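Local coordinates for protein beta-1,4-mannanase (Aplysia kurodai, PDB 3VUP) that probably hydrolyses internal beta-1,4-mannosidic linkages of mannan in the digestive fluid of the sea hare, using a TIM-barrel fold, at residues Phe17-Asn22 against Thr336-Lys341; Asp90-Leu95 against Lys142-His147; Phe261-Trp266 against Glu272-Thr277. One frame throughout, in Å; residues are numbered along the deposited sequence. Where two conformers were deposited one is given.

Contact 1 (Phe17-Asn22 against Thr336-Lys341); sequences FLSGGN and TNIKDK. With SO4 (sulfate ion), chain E.
Phe-17, just before strand 18-22, and Ser-19 within it face Ile-338 of segment 336-341, with the backbones well separated: CA of Ser-19 is 7.9 Å from CA of Lys-339, and CA of Phe-17 is 9.1 Å from CA of Lys-341. Side chains alone therefore bridge the gap, and the bridge is essentially one isoleucine. Its foremost atom is the CD1 methyl, and Ile-338 CD1 lies 3.6 Å from Ser-19 OG. The distance from Ile-338 CD1 to Phe-17 CE2 is 3.9 Å. Farther back on the same branch, Ile-338 CG1 is 4.0 Å from Ser-19 OG, which makes the serine contact broader than the phenylalanine one. Ile-338 CG1 is held between the backbone N and the carbonyl carbon (chi1 68°), and the nearly extended next torsion (163°) carries CD1 on to the strand. The Phe-17 and Ile-338 side chains cross at about a right angle. The ring of Tyr-312 also meets that of Phe-17, and Ile-347 touches all three contacting side chains. From Ile-338 to Lys-341 the chain makes a type I beta turn, closed by Lys-341 N to Ile-338 O at 3.0 Å. Lys-341, its last residue, has two conformers; in the one given, bends at the last two torsions bring its amine to a sulfate ion, Lys-341 NZ donating to sulfate O3 at 2.8 Å and, weakly, to O1 at 3.1 Å. Thr-342 N and Ser-343 OG also bind this anion, probably acquired from the crystallisation liquor. Since strand 18-22 is the first of eight parallel barrel strands and helix 324-338 follows the last, 318-322, this is the closing seam of a TIM barrel, where the final helix packs outside the junction of the first and eighth strands.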
# COMPACT_ATOMS: atom_id res chain seq x y z
N PHE A 17 8.56 13.68 -5.53
CA PHE A 17 8.54 12.32 -6.03
C PHE A 17 8.84 11.40 -4.85
O PHE A 17 9.80 11.65 -4.11
CB PHE A 17 9.59 12.15 -7.13
CG PHE A 17 9.63 10.77 -7.73
CD1 PHE A 17 8.86 10.44 -8.84
CD2 PHE A 17 10.46 9.80 -7.19
CE1 PHE A 17 8.91 9.17 -9.40
CE2 PHE A 17 10.52 8.53 -7.74
CZ PHE A 17 9.74 8.22 -8.85
N LEU A 18 8.04 10.36 -4.67
CA LEU A 18 8.22 9.47 -3.53
C LEU A 18 9.18 8.35 -3.89
O LEU A 18 8.86 7.47 -4.69
CB LEU A 18 6.87 8.89 -3.09
CG LEU A 18 5.79 9.93 -2.76
CD1 LEU A 18 4.47 9.25 -2.45
CD2 LEU A 18 6.22 10.78 -1.58
N SER A 19 10.37 8.38 -3.30
CA SER A 19 11.43 7.44 -3.63
C SER A 19 11.86 6.67 -2.39
O SER A 19 12.21 7.27 -1.37
CB SER A 19 12.64 8.21 -4.15
OG SER A 19 13.72 7.31 -4.37
N GLY A 20 11.84 5.34 -2.46
CA GLY A 20 12.29 4.59 -1.31
C GLY A 20 12.03 3.12 -1.52
O GLY A 20 12.30 2.56 -2.59
N GLY A 21 11.50 2.47 -0.49
CA GLY A 21 11.29 1.05 -0.57
C GLY A 21 10.32 0.51 0.45
O GLY A 21 9.80 1.23 1.31
N ASN A 22 10.09 -0.79 0.32
CA ASN A 22 9.31 -1.57 1.26
C ASN A 22 10.25 -2.21 2.27
O ASN A 22 11.15 -2.94 1.86
CB ASN A 22 8.60 -2.71 0.53
CG ASN A 22 7.49 -2.24 -0.38
OD1 ASN A 22 6.33 -2.29 0.00
ND2 ASN A 22 7.84 -1.82 -1.60
N THR A 336 19.88 6.19 -4.43
CA THR A 336 20.91 7.23 -4.44
C THR A 336 21.04 7.88 -5.81
O THR A 336 21.21 9.09 -5.92
CB THR A 336 22.27 6.65 -3.99
OG1 THR A 336 22.18 6.26 -2.61
CG2 THR A 336 23.37 7.68 -4.14
N ASN A 337 20.94 7.08 -6.87
CA ASN A 337 21.17 7.61 -8.20
C ASN A 337 20.17 8.68 -8.60
O ASN A 337 20.52 9.64 -9.29
CB ASN A 337 21.20 6.49 -9.24
CG ASN A 337 21.58 7.00 -10.60
OD1 ASN A 337 20.73 7.22 -11.46
ND2 ASN A 337 22.87 7.23 -10.80
N ILE A 338 18.92 8.53 -8.17
CA ILE A 338 17.88 9.46 -8.59
C ILE A 338 17.64 10.60 -7.61
O ILE A 338 16.81 11.46 -7.88
CB ILE A 338 16.52 8.76 -8.91
CG1 ILE A 338 15.88 8.17 -7.65
CG2 ILE A 338 16.68 7.70 -10.00
CD1 ILE A 338 14.40 7.85 -7.83
N LYS A 339 18.36 10.63 -6.49
CA LYS A 339 17.97 11.49 -5.37
C LYS A 339 17.99 12.98 -5.69
O LYS A 339 17.29 13.76 -5.05
CB LYS A 339 18.78 11.20 -4.11
CG LYS A 339 20.19 11.75 -4.12
CD LYS A 339 20.88 11.33 -2.83
CE LYS A 339 22.28 11.90 -2.75
NZ LYS A 339 23.00 11.45 -1.53
N ASP A 340 18.80 13.36 -6.68
CA ASP A 340 18.97 14.76 -7.04
C ASP A 340 18.17 15.17 -8.28
O ASP A 340 18.32 16.30 -8.76
CB ASP A 340 20.46 15.09 -7.23
CG ASP A 340 21.12 14.25 -8.32
OD1 ASP A 340 20.48 13.29 -8.82
OD2 ASP A 340 22.28 14.54 -8.67
N LYS A 341 17.31 14.29 -8.79
CA LYS A 341 16.48 14.63 -9.94
C LYS A 341 15.33 15.53 -9.52
O LYS A 341 14.77 15.37 -8.43
CB LYS A 341 15.93 13.38 -10.61
CG LYS A 341 17.01 12.45 -11.11
CD LYS A 341 16.50 11.30 -11.97
CE LYS A 341 16.02 11.75 -13.34
NZ LYS A 341 17.13 12.32 -14.15
S SO4 E . 16.33 15.79 -14.02
O1 SO4 E . 15.31 14.86 -14.50
O2 SO4 E . 15.75 16.74 -13.07
O3 SO4 E . 17.42 15.04 -13.41
O4 SO4 E . 16.84 16.52 -15.19

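Contact 2 (Asp90-Leu95 against Lys142-His147); sequences DDMKDL and KPIVNH. With SO4 (sulfate ion), chain H.
A single water oxygen is gripped by Asp-90 and His-147, one from each helix. The water donates to Asp-90 OD1 at 2.7 Å and lies 2.8 Å from His-147 NE2, in the plane of the imidazole at its edge. The two side chains make no direct polar bond, OD1 of Asp-90 being 4.2 Å from NE2 of His-147, so the water mediates the coupling; the carboxylate nearby would tend to favour a protonated imidazole. His-147 reaches across because its CG is anti to the backbone N (chi1 -170°). Another part of the ring edge meets aliphatic carbon, with His-147 CD2 3.9 Å from Lys-93 CB. In the conformer given, the amine of Lys-93 turns to a salt bridge with Asp-97. Deeper in, Met-92 CG and Ile-144 CG2 touch at 4.1 Å, and Phe-32 also packs on the methionine. The segment axes approach to 9.6 Å and cross at -37°, with both chains running the same general way. Along the chain, helices 88-101 and 130-147 flank barrel strand 105-112; outside the barrel, Leu-95 packs on helix 36-53 and Lys-142 on helix 197-214.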
# COMPACT_ATOMS: atom_id res chain seq x y z
N ASP A 90 0.66 3.73 21.04
CA ASP A 90 2.01 4.26 21.28
C ASP A 90 2.99 3.81 20.20
O ASP A 90 3.85 4.58 19.77
CB ASP A 90 2.54 3.81 22.65
CG ASP A 90 1.82 4.46 23.82
OD1 ASP A 90 1.24 5.56 23.66
OD2 ASP A 90 1.86 3.88 24.92
N ASP A 91 2.87 2.55 19.78
CA ASP A 91 3.78 1.98 18.79
C ASP A 91 3.66 2.72 17.46
O ASP A 91 4.67 3.05 16.83
CB ASP A 91 3.48 0.50 18.56
CG ASP A 91 3.76 -0.37 19.78
OD1 ASP A 91 4.51 0.05 20.70
OD2 ASP A 91 3.23 -1.51 19.80
N MET A 92 2.43 2.97 17.03
CA MET A 92 2.22 3.63 15.76
C MET A 92 2.73 5.08 15.81
O MET A 92 3.35 5.56 14.85
CB MET A 92 0.76 3.55 15.33
CG MET A 92 0.28 2.12 15.04
SD MET A 92 1.19 1.29 13.72
CE MET A 92 0.74 2.28 12.29
N LYS A 93 2.50 5.76 16.93
CA LYS A 93 3.03 7.11 17.08
C LYS A 93 4.55 7.11 17.09
O LYS A 93 5.18 7.94 16.44
CB LYS A 93 2.48 7.78 18.34
CG LYS A 93 3.18 9.10 18.66
CD LYS A 93 2.30 10.10 19.39
CE LYS A 93 2.93 11.49 19.35
NZ LYS A 93 4.32 11.50 19.89
N ASP A 94 5.15 6.16 17.81
CA ASP A 94 6.60 6.11 17.89
C ASP A 94 7.24 5.75 16.55
O ASP A 94 8.32 6.25 16.22
CB ASP A 94 7.05 5.14 18.99
CG ASP A 94 8.48 5.38 19.41
OD1 ASP A 94 8.83 6.54 19.70
OD2 ASP A 94 9.26 4.41 19.44
N LEU A 95 6.58 4.88 15.79
CA LEU A 95 7.02 4.59 14.43
C LEU A 95 7.14 5.89 13.64
O LEU A 95 8.16 6.15 13.00
CB LEU A 95 6.01 3.67 13.74
CG LEU A 95 6.12 3.56 12.22
CD1 LEU A 95 7.43 2.93 11.77
CD2 LEU A 95 4.93 2.79 11.68
N LYS A 142 -10.24 3.37 13.63
CA LYS A 142 -10.45 4.76 14.03
C LYS A 142 -9.56 5.17 15.22
O LYS A 142 -8.95 6.23 15.18
CB LYS A 142 -11.94 5.08 14.25
CG LYS A 142 -12.76 5.12 12.95
CD LYS A 142 -14.23 5.37 13.24
CE LYS A 142 -15.05 5.55 11.98
NZ LYS A 142 -16.42 6.01 12.31
N PRO A 143 -9.45 4.33 16.27
CA PRO A 143 -8.53 4.72 17.34
C PRO A 143 -7.08 4.91 16.88
O PRO A 143 -6.42 5.86 17.31
CB PRO A 143 -8.65 3.57 18.34
CG PRO A 143 -10.07 3.11 18.17
CD PRO A 143 -10.34 3.22 16.69
N ILE A 144 -6.59 4.04 16.01
CA ILE A 144 -5.23 4.19 15.49
C ILE A 144 -5.07 5.48 14.69
O ILE A 144 -4.15 6.27 14.92
CB ILE A 144 -4.82 2.97 14.64
CG1 ILE A 144 -4.67 1.72 15.53
CG2 ILE A 144 -3.53 3.27 13.88
CD1 ILE A 144 -4.60 0.43 14.75
N VAL A 145 -5.98 5.69 13.74
CA VAL A 145 -5.92 6.86 12.87
C VAL A 145 -6.04 8.15 13.66
O VAL A 145 -5.31 9.12 13.41
CB VAL A 145 -7.02 6.76 11.79
CG1 VAL A 145 -7.16 8.07 11.02
CG2 VAL A 145 -6.73 5.60 10.84
N ASN A 146 -6.94 8.16 14.63
CA ASN A 146 -7.10 9.33 15.48
C ASN A 146 -5.85 9.63 16.29
O ASN A 146 -5.47 10.78 16.46
CB ASN A 146 -8.29 9.15 16.41
CG ASN A 146 -8.50 10.36 17.30
OD1 ASN A 146 -8.87 11.43 16.82
ND2 ASN A 146 -8.25 10.20 18.59
N HIS A 147 -5.21 8.58 16.79
CA HIS A 147 -4.06 8.75 17.67
C HIS A 147 -2.88 9.43 16.96
O HIS A 147 -2.12 10.17 17.57
CB HIS A 147 -3.61 7.41 18.22
CG HIS A 147 -2.59 7.52 19.30
ND1 HIS A 147 -2.91 7.93 20.58
CD2 HIS A 147 -1.25 7.29 19.30
CE1 HIS A 147 -1.81 7.94 21.32
NE2 HIS A 147 -0.80 7.56 20.57
S SO4 H . -19.35 4.98 10.27
O1 SO4 H . -18.99 3.60 10.60
O2 SO4 H . -19.82 5.07 8.88
O3 SO4 H . -20.42 5.44 11.15
O4 SO4 H . -18.18 5.84 10.45
O HOH W 1 1.64 7.59 22.00

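Contact 3 (Phe261-Trp266 against Glu272-Thr277); sequences FHSYSW and EVAPFT
Ser-263 presses its hydroxyl against Pro-275 and Phe-276, and the conformations of these side chains account for most of the interface. With its first torsion at -175°, Ser-263 OG stands anti to the backbone N and comes 3.3 Å from Pro-275 CD. The same oxygen, Ser-263 OG, lies in the plane of the Phe-276 ring, at its edge, 3.6 Å from Phe-276 CD2. Ala-274 CB is a more distant neighbour, 4.1 Å from Ser-263 OG. Behind the oxygen, Ser-263 CB adds apolar contact, standing 3.7 Å from Pro-275 CD and 3.8 Å from Phe-276 CD2. The proline ring, puckered C-gamma exo, sits between the serine and Phe-261, whose CD2 is 3.7 Å from Pro-275 CG in an oblique approach. The second torsion of Phe-261, -12°, brings its ring plane almost into line with the bond from CA to CB. Strand 259-262 is the sixth of the TIM barrel, and the loop leaving its C-terminal end folds back here onto Phe-261 of the strand and Ser-263 after it in sequence. On the other face of this stretch, His-262 binds Glu-162 and Tyr-264 binds Glu-293; these glutamates lie after strand four and at the end of strand seven, positions consistent with the paired catalytic carboxylates of clan GH-A glycosidases. Replacing Pro-275 by a glycine would probably open a gap between Ser-263 and Phe-261, robbing Phe-261 CD2 of its proline CG partner and freeing the loop backbone to flex. Phe-276 is held from several directions, its ring stacked on Trp-270 and meeting Phe-294 edge-to-face. A short 3-10 segment carries Pro-275 and Phe-276, and Thr-277 N closes it by bonding to Ala-274 O at 3.1 Å.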
# COMPACT_ATOMS: atom_id res chain seq x y z
N PHE A 261 0.79 0.67 -8.15
CA PHE A 261 0.98 -0.54 -8.96
C PHE A 261 2.20 -1.30 -8.47
O PHE A 261 3.24 -0.70 -8.19
CB PHE A 261 1.29 -0.19 -10.41
CG PHE A 261 0.20 0.52 -11.19
CD1 PHE A 261 -1.11 0.64 -10.75
CD2 PHE A 261 0.52 1.04 -12.43
CE1 PHE A 261 -2.07 1.29 -11.54
CE2 PHE A 261 -0.42 1.68 -13.22
CZ PHE A 261 -1.72 1.79 -12.78
N HIS A 262 2.12 -2.63 -8.45
CA HIS A 262 3.31 -3.46 -8.33
C HIS A 262 3.65 -4.00 -9.70
O HIS A 262 2.75 -4.24 -10.51
CB HIS A 262 3.07 -4.59 -7.34
CG HIS A 262 2.68 -4.11 -5.98
ND1 HIS A 262 2.22 -4.95 -4.99
CD2 HIS A 262 2.69 -2.86 -5.45
CE1 HIS A 262 1.95 -4.24 -3.91
NE2 HIS A 262 2.22 -2.97 -4.17
N SER A 263 4.93 -4.19 -9.97
CA SER A 263 5.32 -4.70 -11.28
C SER A 263 6.55 -5.57 -11.22
O SER A 263 7.63 -5.13 -10.83
CB SER A 263 5.53 -3.56 -12.27
OG SER A 263 5.79 -4.05 -13.58
N TYR A 264 6.37 -6.81 -11.66
CA TYR A 264 7.43 -7.81 -11.70
C TYR A 264 7.38 -8.51 -13.05
O TYR A 264 6.31 -8.85 -13.56
CB TYR A 264 7.21 -8.84 -10.60
CG TYR A 264 7.30 -8.31 -9.19
CD1 TYR A 264 8.53 -8.18 -8.55
CD2 TYR A 264 6.15 -7.97 -8.48
CE1 TYR A 264 8.62 -7.73 -7.26
CE2 TYR A 264 6.24 -7.51 -7.18
CZ TYR A 264 7.48 -7.40 -6.57
OH TYR A 264 7.61 -6.98 -5.26
N SER A 265 8.55 -8.76 -13.62
CA SER A 265 8.63 -9.62 -14.79
C SER A 265 8.38 -11.08 -14.39
O SER A 265 8.54 -11.43 -13.21
CB SER A 265 9.98 -9.47 -15.51
OG SER A 265 11.09 -9.82 -14.70
N TRP A 266 7.97 -11.89 -15.36
CA TRP A 266 7.77 -13.32 -15.14
C TRP A 266 8.66 -14.07 -16.11
O TRP A 266 8.62 -13.82 -17.32
CB TRP A 266 6.30 -13.70 -15.39
CG TRP A 266 6.08 -15.18 -15.47
CD1 TRP A 266 5.71 -15.88 -16.58
CD2 TRP A 266 6.24 -16.13 -14.42
NE1 TRP A 266 5.61 -17.22 -16.27
CE2 TRP A 266 5.92 -17.40 -14.95
CE3 TRP A 266 6.60 -16.04 -13.07
CZ2 TRP A 266 5.97 -18.56 -14.18
CZ3 TRP A 266 6.64 -17.20 -12.30
CH2 TRP A 266 6.33 -18.44 -12.86
N GLU A 272 2.24 -7.62 -21.00
CA GLU A 272 1.80 -6.63 -21.97
C GLU A 272 1.30 -5.32 -21.36
O GLU A 272 1.08 -4.34 -22.07
CB GLU A 272 0.73 -7.22 -22.88
CG GLU A 272 1.13 -8.50 -23.58
CD GLU A 272 0.02 -9.04 -24.47
OE1 GLU A 272 -1.05 -8.41 -24.52
OE2 GLU A 272 0.22 -10.09 -25.11
N VAL A 273 1.13 -5.31 -20.05
CA VAL A 273 0.54 -4.16 -19.36
C VAL A 273 1.58 -3.55 -18.40
O VAL A 273 1.28 -2.61 -17.66
CB VAL A 273 -0.76 -4.61 -18.64
CG1 VAL A 273 -1.55 -3.43 -18.08
CG2 VAL A 273 -1.64 -5.37 -19.62
N ALA A 274 2.81 -4.04 -18.45
CA ALA A 274 3.79 -3.71 -17.41
C ALA A 274 4.12 -2.22 -17.32
O ALA A 274 4.44 -1.59 -18.33
CB ALA A 274 5.07 -4.50 -17.62
N PRO A 275 4.10 -1.66 -16.11
CA PRO A 275 4.52 -0.27 -15.95
C PRO A 275 5.93 -0.01 -16.47
O PRO A 275 6.19 1.09 -16.96
CB PRO A 275 4.41 -0.05 -14.44
CG PRO A 275 3.23 -0.92 -14.06
CD PRO A 275 3.41 -2.17 -14.91
N PHE A 276 6.81 -1.01 -16.42
CA PHE A 276 8.20 -0.86 -16.84
C PHE A 276 8.42 -0.87 -18.35
O PHE A 276 9.54 -0.71 -18.81
CB PHE A 276 9.09 -1.87 -16.12
CG PHE A 276 9.39 -1.47 -14.72
CD1 PHE A 276 10.37 -0.52 -14.48
CD2 PHE A 276 8.67 -1.97 -13.65
CE1 PHE A 276 10.65 -0.08 -13.20
CE2 PHE A 276 8.95 -1.55 -12.36
CZ PHE A 276 9.93 -0.61 -12.14
N THR A 277 7.34 -1.04 -19.12
CA THR A 277 7.41 -0.89 -20.57
C THR A 277 6.37 0.11 -21.07
O THR A 277 6.14 0.23 -22.28
CB THR A 277 7.23 -2.22 -21.30
OG1 THR A 277 5.99 -2.81 -20.89
CG2 THR A 277 8.38 -3.18 -20.99

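All three contacts belong to one eight-stranded TIM barrel, each centred about 17 Å from the centre of the chain. Contacts 1 and 3 both reach the barrel sheet, through its first and sixth strands; their centres are about 19 Å apart and their nearest atoms about 6 Å. Contact 2 joins two outer helices and lies on the opposite side of the chain's centre from contact 3, with about 34 Å between their centres; its centre is about 27 Å from that of contact 1. Along the sequence contact 1 spans nearly the whole chain, enclosing contact 2 and then contact 3 in series. The three therefore join different parts of the barrel, first strand to last helix, helix to helix and strand to following loop, without touching.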